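Local structure of amidase, hydantoinase/carbamoylase family (Paraburkholderia phymatum, 6C0D) at residues G81-H89 against R188-H196; V336-L346 against Q370-L381. The protein probably hydrolyses N-carbamoyl-L-amino acids, as a metal-dependent amidase of the peptidase M20 family that works as a homodimer. All coordinates share one frame; numbering follows the deposited sequence. Where two conformers were deposited one is given.

Contact 1 of 2, residues G81-H89 against R188-H196; sequences GPALVIGSH and RQRAYLEPH. With ZN (zinc ion), chain B.
Ser88 reaches across to Glu194: its OG donates to OE2 over 2.8 Å, arriving from above the carboxylate plane. Glu194 OE1 is taken by Tyr192 OH, also at 2.8 Å but 64° out of that plane, so two hydroxyls pin the carboxylate, one at each oxygen. Trp131 NE1 in turn holds the tyrosine hydroxyl. With CG swung away from its own backbone N (chi1 173°), the Tyr192 ring runs beside strand 83-88 and offers an edge to Val85, CD2 meeting CG1 at 3.9 Å. The other valine branch, CG2, rests on Gln189 CG at 3.8 Å. Further back, the extended Arg188 has Ala83 CB over one guanidinium face, 3.6 Å above the plane and toward its rim, and forms a salt bridge with Asp127.

The sheet's other side is apolar: Leu84 CD1 packs on Ala191 CB at 3.8 Å, and Ile86 meets Pro195 at about a right angle, CG2 to CD 4.0 Å. Five backbone hydrogen bonds join the strands, from Ala83 N–Arg188 O to Gly87 N–Leu193 O. At the far end His89 and His196 approach rim to rim, planes 34° apart, with zinc between their NE2 atoms (2.1 Å from that of His89); Asp100 and two waters join them. Two neighbouring parallel strands delivering metal ligands from their C-terminal ends are characteristic of the M20 catalytic domain and its metal centre.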
loop_
_atom_site.group_PDB
_atom_site.type_symbol
_atom_site.label_atom_id
_atom_site.label_comp_id
_atom_site.label_asym_id
_atom_site.label_seq_id
_atom_site.Cartn_x
_atom_site.Cartn_y
_atom_site.Cartn_z
ATOM N N GLY A 81 -40.085 6.111 41.159
ATOM C CA GLY A 81 -39.657 7.433 40.752
ATOM C C GLY A 81 -38.666 7.440 39.602
ATOM O O GLY A 81 -38.380 6.406 38.991
ATOM N N PRO A 82 -38.111 8.613 39.294
ATOM C CA PRO A 82 -37.224 8.728 38.129
ATOM C C PRO A 82 -35.894 8.045 38.365
ATOM O O PRO A 82 -35.359 8.046 39.476
ATOM C CB PRO A 82 -37.032 10.243 37.972
ATOM C CG PRO A 82 -37.241 10.789 39.355
ATOM C CD PRO A 82 -38.300 9.902 39.986
ATOM N N ALA A 83 -35.326 7.524 37.278
ATOM C CA ALA A 83 -34.137 6.687 37.355
ATOM C C ALA A 83 -32.988 7.292 36.560
ATOM O O ALA A 83 -33.180 7.905 35.504
ATOM C CB ALA A 83 -34.423 5.270 36.830
ATOM N N LEU A 84 -31.794 7.101 37.091
ATOM C CA LEU A 84 -30.549 7.344 36.385
ATOM C C LEU A 84 -29.995 5.999 35.923
ATOM O O LEU A 84 -29.861 5.081 36.731
ATOM C CB LEU A 84 -29.555 8.043 37.318
ATOM C CG LEU A 84 -28.082 8.087 36.858
ATOM C CD1 LEU A 84 -27.978 8.965 35.630
ATOM C CD2 LEU A 84 -27.246 8.664 38.003
ATOM N N VAL A 85 -29.659 5.885 34.640
ATOM C CA VAL A 85 -29.057 4.671 34.082
ATOM C C VAL A 85 -27.552 4.897 33.976
ATOM O O VAL A 85 -27.117 5.917 33.428
ATOM C CB VAL A 85 -29.651 4.341 32.698
ATOM C CG1 VAL A 85 -29.056 3.031 32.136
ATOM C CG2 VAL A 85 -31.188 4.275 32.739
ATOM N N ILE A 86 -26.752 3.978 34.517
ATOM C CA ILE A 86 -25.295 4.078 34.424
ATOM C C ILE A 86 -24.789 2.807 33.771
ATOM O O ILE A 86 -25.150 1.705 34.197
ATOM C CB ILE A 86 -24.628 4.258 35.805
ATOM C CG1 ILE A 86 -25.341 5.351 36.606
ATOM C CG2 ILE A 86 -23.118 4.546 35.616
ATOM C CD1 ILE A 86 -24.830 5.480 38.039
ATOM N N GLY A 87 -23.943 2.942 32.760
ATOM C CA GLY A 87 -23.438 1.716 32.178
ATOM C C GLY A 87 -22.403 1.955 31.107
ATOM O O GLY A 87 -21.882 3.056 30.951
ATOM N N SER A 88 -22.101 0.880 30.389
ATOM C CA SER A 88 -21.190 0.899 29.255
ATOM C C SER A 88 -21.354 -0.442 28.559
ATOM O O SER A 88 -22.479 -0.949 28.494
ATOM C CB SER A 88 -19.743 1.144 29.699
ATOM O OG SER A 88 -18.919 1.411 28.580
ATOM N N HIS A 89 -20.266 -1.030 28.048
ATOM C CA HIS A 89 -20.321 -2.342 27.406
ATOM C C HIS A 89 -19.283 -3.254 28.046
ATOM O O HIS A 89 -18.287 -2.791 28.591
ATOM C CB HIS A 89 -20.055 -2.234 25.896
ATOM C CG HIS A 89 -18.716 -1.642 25.573
ATOM N ND1 HIS A 89 -17.628 -2.408 25.208
ATOM C CD2 HIS A 89 -18.281 -0.357 25.596
ATOM C CE1 HIS A 89 -16.586 -1.619 24.995
ATOM N NE2 HIS A 89 -16.957 -0.370 25.225
ATOM N N ARG A 188 -39.757 7.120 32.886
ATOM C CA ARG A 188 -39.030 6.706 34.086
ATOM C C ARG A 188 -37.533 7.013 34.027
ATOM O O ARG A 188 -36.981 7.568 34.983
ATOM C CB ARG A 188 -39.252 5.202 34.323
ATOM C CG ARG A 188 -38.397 4.582 35.423
ATOM C CD ARG A 188 -38.743 3.105 35.675
ATOM N NE ARG A 188 -37.856 2.631 36.725
ATOM C CZ ARG A 188 -36.598 2.249 36.515
ATOM N NH1 ARG A 188 -35.829 1.912 37.543
ATOM N NH2 ARG A 188 -36.101 2.205 35.279
ATOM N N GLN A 189 -36.852 6.638 32.937
ATOM C CA GLN A 189 -35.394 6.763 32.818
ATOM C C GLN A 189 -35.058 8.134 32.245
ATOM O O GLN A 189 -35.289 8.397 31.060
ATOM C CB GLN A 189 -34.858 5.623 31.952
ATOM C CG GLN A 189 -35.016 4.278 32.682
ATOM C CD GLN A 189 -35.033 3.072 31.768
ATOM O OE1 GLN A 189 -35.626 3.111 30.696
ATOM N NE2 GLN A 189 -34.381 1.985 32.195
ATOM N N ARG A 190 -34.521 9.017 33.087
ATOM C CA ARG A 190 -34.418 10.414 32.692
ATOM C C ARG A 190 -32.995 10.886 32.439
ATOM O O ARG A 190 -32.821 12.026 31.989
ATOM C CB ARG A 190 -35.060 11.321 33.747
ATOM C CG ARG A 190 -36.573 11.134 33.896
ATOM C CD ARG A 190 -37.309 11.296 32.573
ATOM N NE ARG A 190 -36.970 12.532 31.871
ATOM C CZ ARG A 190 -36.611 12.586 30.591
ATOM N NH1 ARG A 190 -36.551 11.475 29.872
ATOM N NH2 ARG A 190 -36.321 13.750 30.027
ATOM N N ALA A 191 -31.993 10.045 32.675
ATOM C CA ALA A 191 -30.609 10.455 32.451
ATOM C C ALA A 191 -29.750 9.213 32.308
ATOM O O ALA A 191 -30.074 8.164 32.863
ATOM C CB ALA A 191 -30.082 11.316 33.601
ATOM N N TYR A 192 -28.652 9.349 31.554
ATOM C CA TYR A 192 -27.709 8.254 31.326
ATOM C C TYR A 192 -26.291 8.764 31.568
ATOM O O TYR A 192 -25.927 9.830 31.064
ATOM C CB TYR A 192 -27.845 7.713 29.888
ATOM C CG TYR A 192 -26.798 6.683 29.500
ATOM C CD1 TYR A 192 -25.806 6.982 28.571
ATOM C CD2 TYR A 192 -26.810 5.414 30.063
ATOM C CE1 TYR A 192 -24.842 6.025 28.213
ATOM C CE2 TYR A 192 -25.851 4.465 29.737
ATOM C CZ TYR A 192 -24.876 4.780 28.797
ATOM O OH TYR A 192 -23.953 3.825 28.447
ATOM N N LEU A 193 -25.495 8.016 32.341
ATOM C CA LEU A 193 -24.090 8.355 32.581
ATOM C C LEU A 193 -23.216 7.188 32.128
ATOM O O LEU A 193 -23.420 6.057 32.581
ATOM C CB LEU A 193 -23.867 8.638 34.075
ATOM C CG LEU A 193 -22.422 8.604 34.623
ATOM C CD1 LEU A 193 -21.517 9.625 33.936
ATOM C CD2 LEU A 193 -22.435 8.798 36.145
ATOM N N GLU A 194 -22.251 7.450 31.240
ATOM C CA GLU A 194 -21.300 6.414 30.816
ATOM C C GLU A 194 -19.873 6.799 31.185
ATOM O O GLU A 194 -19.234 7.590 30.468
ATOM C CB GLU A 194 -21.394 6.149 29.304
ATOM C CG GLU A 194 -20.417 5.018 28.894
ATOM C CD GLU A 194 -20.731 4.394 27.544
ATOM O OE1 GLU A 194 -21.747 4.768 26.915
ATOM O OE2 GLU A 194 -19.949 3.510 27.124
ATOM N N PRO A 195 -19.302 6.238 32.250
ATOM C CA PRO A 195 -17.860 6.416 32.482
ATOM C C PRO A 195 -17.080 5.570 31.487
ATOM O O PRO A 195 -17.521 4.491 31.094
ATOM C CB PRO A 195 -17.652 5.895 33.915
ATOM C CG PRO A 195 -19.091 5.714 34.503
ATOM C CD PRO A 195 -19.925 5.395 33.283
ATOM N N HIS A 196 -15.909 6.058 31.081
ATOM C CA HIS A 196 -15.096 5.305 30.119
ATOM C C HIS A 196 -13.631 5.714 30.265
ATOM O O HIS A 196 -13.336 6.849 30.638
ATOM C CB HIS A 196 -15.604 5.584 28.688
ATOM C CG HIS A 196 -15.274 4.518 27.686
ATOM N ND1 HIS A 196 -14.019 4.370 27.141
ATOM C CD2 HIS A 196 -16.052 3.576 27.097
ATOM C CE1 HIS A 196 -14.025 3.367 26.280
ATOM N NE2 HIS A 196 -15.244 2.866 26.240
HETATM ZN ZN ZN B . -15.728 1.253 24.901
HETATM O O HOH W 1 -38.330 3.786 39.170
HETATM O O HOH W 2 -16.646 2.165 30.187
HETATM O O HOH W 3 -14.939 1.333 22.947
HETATM O O HOH W 4 -17.405 2.631 24.289
#

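Contact 2 of 2, residues V336-L346 against Q370-L381. With EDO (1,2-ethanediol), chain I.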
loop_
_atom_site.group_PDB
_atom_site.type_symbol
_atom_site.label_atom_id
_atom_site.label_comp_id
_atom_site.label_asym_id
_atom_site.label_seq_id
_atom_site.Cartn_x
_atom_site.Cartn_y
_atom_site.Cartn_z
ATOM N N VAL A 336 -22.486 14.589 18.495
ATOM C CA VAL A 336 -23.583 14.371 19.439
ATOM C C VAL A 336 -23.172 15.029 20.749
ATOM O O VAL A 336 -22.204 14.597 21.384
ATOM C CB VAL A 336 -23.906 12.881 19.639
ATOM C CG1 VAL A 336 -24.949 12.714 20.762
ATOM C CG2 VAL A 336 -24.457 12.261 18.339
ATOM N N THR A 337 -23.888 16.083 21.147
ATOM C CA THR A 337 -23.496 16.790 22.365
ATOM C C THR A 337 -23.973 16.034 23.595
ATOM O O THR A 337 -25.042 15.417 23.592
ATOM C CB THR A 337 -24.077 18.205 22.388
ATOM O OG1 THR A 337 -25.496 18.105 22.454
ATOM C CG2 THR A 337 -23.712 18.958 21.120
ATOM N N MET A 338 -23.178 16.101 24.660
ATOM C CA MET A 338 -23.629 15.580 25.937
ATOM C C MET A 338 -24.474 16.638 26.636
ATOM O O MET A 338 -24.279 17.841 26.439
ATOM C CB MET A 338 -22.437 15.180 26.813
ATOM C CG MET A 338 -21.531 14.105 26.161
ATOM S SD MET A 338 -22.292 12.490 26.015
ATOM C CE MET A 338 -23.015 12.535 24.330
ATOM N N ASP A 339 -25.429 16.177 27.445
ATOM C CA ASP A 339 -26.385 17.095 28.069
ATOM C C ASP A 339 -25.658 18.147 28.901
ATOM O O ASP A 339 -24.799 17.811 29.717
ATOM C CB ASP A 339 -27.347 16.309 28.964
ATOM C CG ASP A 339 -28.445 17.183 29.521
ATOM O OD1 ASP A 339 -29.462 17.364 28.819
ATOM O OD2 ASP A 339 -28.260 17.701 30.645
ATOM N N ALA A 340 -26.001 19.431 28.692
ATOM C CA ALA A 340 -25.237 20.497 29.357
ATOM C C ALA A 340 -25.405 20.478 30.880
ATOM O O ALA A 340 -24.437 20.704 31.625
ATOM C CB ALA A 340 -25.653 21.857 28.803
ATOM N N ALA A 341 -26.622 20.247 31.377
ATOM C CA ALA A 341 -26.786 20.216 32.832
ATOM C C ALA A 341 -26.092 18.996 33.451
ATOM O O ALA A 341 -25.485 19.106 34.526
ATOM C CB ALA A 341 -28.292 20.268 33.199
ATOM N N LEU A 342 -26.146 17.832 32.791
ATOM C CA LEU A 342 -25.417 16.668 33.306
ATOM C C LEU A 342 -23.916 16.928 33.327
ATOM O O LEU A 342 -23.231 16.587 34.298
ATOM C CB LEU A 342 -25.721 15.421 32.466
ATOM C CG LEU A 342 -27.186 14.895 32.514
ATOM C CD1 LEU A 342 -27.279 13.613 31.720
ATOM C CD2 LEU A 342 -27.693 14.655 33.947
ATOM N N GLN A 343 -23.383 17.512 32.246
ATOM C CA GLN A 343 -21.962 17.876 32.240
ATOM C C GLN A 343 -21.625 18.737 33.432
ATOM O O GLN A 343 -20.561 18.590 34.048
ATOM C CB GLN A 343 -21.609 18.661 30.989
ATOM C CG GLN A 343 -21.379 17.876 29.746
ATOM C CD GLN A 343 -20.937 18.829 28.656
ATOM O OE1 GLN A 343 -19.899 19.495 28.791
ATOM N NE2 GLN A 343 -21.748 18.950 27.609
ATOM N N GLN A 344 -22.517 19.663 33.770
ATOM C CA GLN A 344 -22.190 20.569 34.856
ATOM C C GLN A 344 -22.215 19.846 36.205
ATOM O O GLN A 344 -21.383 20.133 37.070
ATOM C CB GLN A 344 -23.123 21.777 34.822
ATOM C CG GLN A 344 -22.793 22.854 35.826
ATOM C CD GLN A 344 -21.594 23.701 35.403
ATOM O OE1 GLN A 344 -20.811 23.318 34.527
ATOM N NE2 GLN A 344 -21.452 24.857 36.029
ATOM N N HIS A 345 -23.128 18.880 36.399
ATOM C CA HIS A 345 -23.021 18.028 37.590
ATOM C C HIS A 345 -21.697 17.273 37.624
ATOM O O HIS A 345 -21.074 17.152 38.688
ATOM C CB HIS A 345 -24.178 17.025 37.658
ATOM C CG HIS A 345 -25.488 17.654 38.018
ATOM N ND1 HIS A 345 -25.762 18.143 39.282
ATOM C CD2 HIS A 345 -26.611 17.844 37.284
ATOM C CE1 HIS A 345 -26.999 18.617 39.305
ATOM N NE2 HIS A 345 -27.534 18.452 38.105
ATOM N N LEU A 346 -21.255 16.740 36.479
ATOM C CA LEU A 346 -19.958 16.056 36.467
ATOM C C LEU A 346 -18.836 17.032 36.806
ATOM O O LEU A 346 -17.927 16.695 37.570
ATOM C CB LEU A 346 -19.693 15.407 35.106
ATOM C CG LEU A 346 -20.595 14.235 34.690
ATOM C CD1 LEU A 346 -20.259 13.808 33.272
ATOM C CD2 LEU A 346 -20.384 13.046 35.612
ATOM N N GLN A 370 -23.487 7.903 22.407
ATOM C CA GLN A 370 -23.905 8.693 21.256
ATOM C C GLN A 370 -25.277 8.254 20.752
ATOM O O GLN A 370 -26.010 9.063 20.166
ATOM C CB GLN A 370 -22.867 8.602 20.132
ATOM C CG GLN A 370 -22.974 7.382 19.280
ATOM C CD GLN A 370 -21.767 7.226 18.385
ATOM O OE1 GLN A 370 -20.679 7.662 18.742
ATOM N NE2 GLN A 370 -21.953 6.605 17.222
ATOM N N VAL A 371 -25.624 6.980 20.944
ATOM C CA VAL A 371 -26.950 6.486 20.577
ATOM C C VAL A 371 -27.986 6.929 21.609
ATOM O O VAL A 371 -29.076 7.404 21.265
ATOM C CB VAL A 371 -26.914 4.952 20.438
ATOM C CG1 VAL A 371 -28.333 4.360 20.310
ATOM C CG2 VAL A 371 -26.040 4.540 19.243
ATOM N N ILE A 372 -27.665 6.754 22.886
ATOM C CA ILE A 372 -28.642 7.021 23.942
ATOM C C ILE A 372 -28.933 8.517 24.045
ATOM O O ILE A 372 -30.078 8.923 24.285
ATOM C CB ILE A 372 -28.138 6.417 25.264
ATOM C CG1 ILE A 372 -28.210 4.887 25.159
ATOM C CG2 ILE A 372 -28.969 6.928 26.477
ATOM C CD1 ILE A 372 -27.290 4.177 26.104
ATOM N N ALA A 373 -27.917 9.359 23.808
ATOM C CA ALA A 373 -28.059 10.807 23.969
ATOM C C ALA A 373 -29.107 11.412 23.049
ATOM O O ALA A 373 -29.615 12.504 23.337
ATOM C CB ALA A 373 -26.718 11.510 23.721
ATOM N N GLN A 374 -29.428 10.748 21.942
ATOM C CA GLN A 374 -30.438 11.261 21.034
ATOM C C GLN A 374 -31.856 11.044 21.565
ATOM O O GLN A 374 -32.807 11.553 20.966
ATOM C CB GLN A 374 -30.225 10.618 19.651
ATOM C CG GLN A 374 -28.738 10.755 19.179
ATOM C CD GLN A 374 -28.408 10.073 17.846
ATOM O OE1 GLN A 374 -29.266 9.923 16.979
ATOM N NE2 GLN A 374 -27.136 9.673 17.679
ATOM N N HIS A 375 -32.010 10.331 22.686
ATOM C CA HIS A 375 -33.322 10.009 23.245
ATOM C C HIS A 375 -33.539 10.527 24.653
ATOM O O HIS A 375 -34.656 10.932 24.983
ATOM C CB HIS A 375 -33.534 8.492 23.231
ATOM C CG HIS A 375 -33.543 7.918 21.851
ATOM N ND1 HIS A 375 -34.705 7.699 21.144
ATOM C CD2 HIS A 375 -32.526 7.565 21.030
ATOM C CE1 HIS A 375 -34.404 7.217 19.949
ATOM N NE2 HIS A 375 -33.089 7.131 19.855
ATOM N N ILE A 376 -32.518 10.485 25.503
ATOM C CA ILE A 376 -32.594 11.050 26.847
ATOM C C ILE A 376 -31.285 11.767 27.143
ATOM O O ILE A 376 -30.264 11.525 26.481
ATOM C CB ILE A 376 -32.854 9.970 27.922
ATOM C CG1 ILE A 376 -31.711 8.945 27.942
ATOM C CG2 ILE A 376 -34.252 9.315 27.749
ATOM C CD1 ILE A 376 -31.791 8.022 29.158
ATOM N N PRO A 377 -31.294 12.666 28.134
ATOM C CA PRO A 377 -30.046 13.328 28.551
ATOM C C PRO A 377 -28.948 12.320 28.856
ATOM O O PRO A 377 -29.138 11.411 29.657
ATOM C CB PRO A 377 -30.468 14.080 29.823
ATOM C CG PRO A 377 -31.931 14.429 29.567
ATOM C CD PRO A 377 -32.476 13.210 28.853
ATOM N N ALA A 378 -27.772 12.506 28.240
ATOM C CA ALA A 378 -26.645 11.601 28.451
ATOM C C ALA A 378 -25.375 12.390 28.757
ATOM O O ALA A 378 -25.236 13.554 28.370
ATOM C CB ALA A 378 -26.406 10.727 27.210
ATOM N N CYS A 379 -24.433 11.737 29.447
ATOM C CA CYS A 379 -23.137 12.358 29.698
ATOM C C CYS A 379 -22.079 11.269 29.824
ATOM O O CYS A 379 -22.389 10.086 30.004
ATOM C CB CYS A 379 -23.178 13.242 30.955
ATOM S SG CYS A 379 -23.479 12.298 32.462
ATOM N N MET A 380 -20.819 11.671 29.651
ATOM C CA MET A 380 -19.698 10.751 29.823
ATOM C C MET A 380 -18.632 11.359 30.724
ATOM O O MET A 380 -18.417 12.573 30.732
ATOM C CB MET A 380 -19.040 10.385 28.475
ATOM C CG MET A 380 -19.973 9.611 27.556
ATOM S SD MET A 380 -19.044 8.898 26.156
ATOM C CE MET A 380 -18.226 7.499 26.945
ATOM N N LEU A 381 -17.930 10.480 31.442
ATOM C CA LEU A 381 -16.819 10.873 32.298
ATOM C C LEU A 381 -15.624 10.019 31.916
ATOM O O LEU A 381 -15.748 8.791 31.874
ATOM C CB LEU A 381 -17.167 10.651 33.780
ATOM C CG LEU A 381 -16.135 11.199 34.770
ATOM C CD1 LEU A 381 -16.312 12.720 34.829
ATOM C CD2 LEU A 381 -16.322 10.576 36.149
HETATM C C1 EDO I . -32.419 13.776 24.582
HETATM O O1 EDO I . -31.667 14.430 23.560
HETATM C C2 EDO I . -33.011 14.809 25.534
HETATM O O2 EDO I . -31.974 15.700 25.958
#
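The carboxylate-bearing side chain of Asp339 runs alongside Pro377 in the same direction, OD1 being 3.6 Å from CB of the proline. The second oxygen, OD2, turns its anti lone pair to Leu342 N at 3.0 Å, a capping bond from the N-cap residue of the helix. The Gln343 amide donates in its own plane from NE2 to Met338 O at 3.0 Å, yet stands 58° out of that carbonyl's plane. One backbone bond joins the segments here, from Asp339 N to Ala378 O at 2.8 Å.

Beyond the cap, Cys379 fits beneath the first helical turns. With chi1 at 65°, its SG is placed over the backbone, flanked by N and C, and lies beside Leu342 CB and 3.6 Å from Leu346 CD1, while its CB is 3.7 Å from Leu342 CB. Farther from the helix, Ala373 CB receives two partners, Val336 CG1 at 3.7 Å and Met338 CE at 3.9 Å; the doubly bent Met338 chain also passes its SD over the Cys379 backbone. A 1,2-ethanediol, probably from the crystallisation liquor, donates to Ala373 O.

Helix 340-346 runs at 30° to strand 378-381, with helix 399-419 touching Leu342 and Leu346. Val336 and Met338 are hydrogen-bonded through their backbones to strand 210-227, and Cys379 to strand 189-198, so the start of helix 340-353 packs on strand 378-384, with strands 189-198 and 210-227 next to it.

Contact 1 and contact 2, their centres about 10 Å apart, meet along neighbouring parallel strands: 189-198 lies between 83-88 and 378-384. Probable hydrogen bonds stitch them together at Tyr192 N to Pro377 O (2.8 Å) and His196 N to Leu381 O (2.9 Å). Leu193, which packs on Ile86 in contact 1, also touches Cys379 of contact 2, so the apolar packing continues there. Two of the three protein ligands of the zinc, His89 and His196, come from contact 1, whereas contact 2 comes near through Met380, whose side chain is about 4 Å from that of His196 and about 7 Å from the zinc. Contact 2 thus supplies part of the second shell round a zinc ligand.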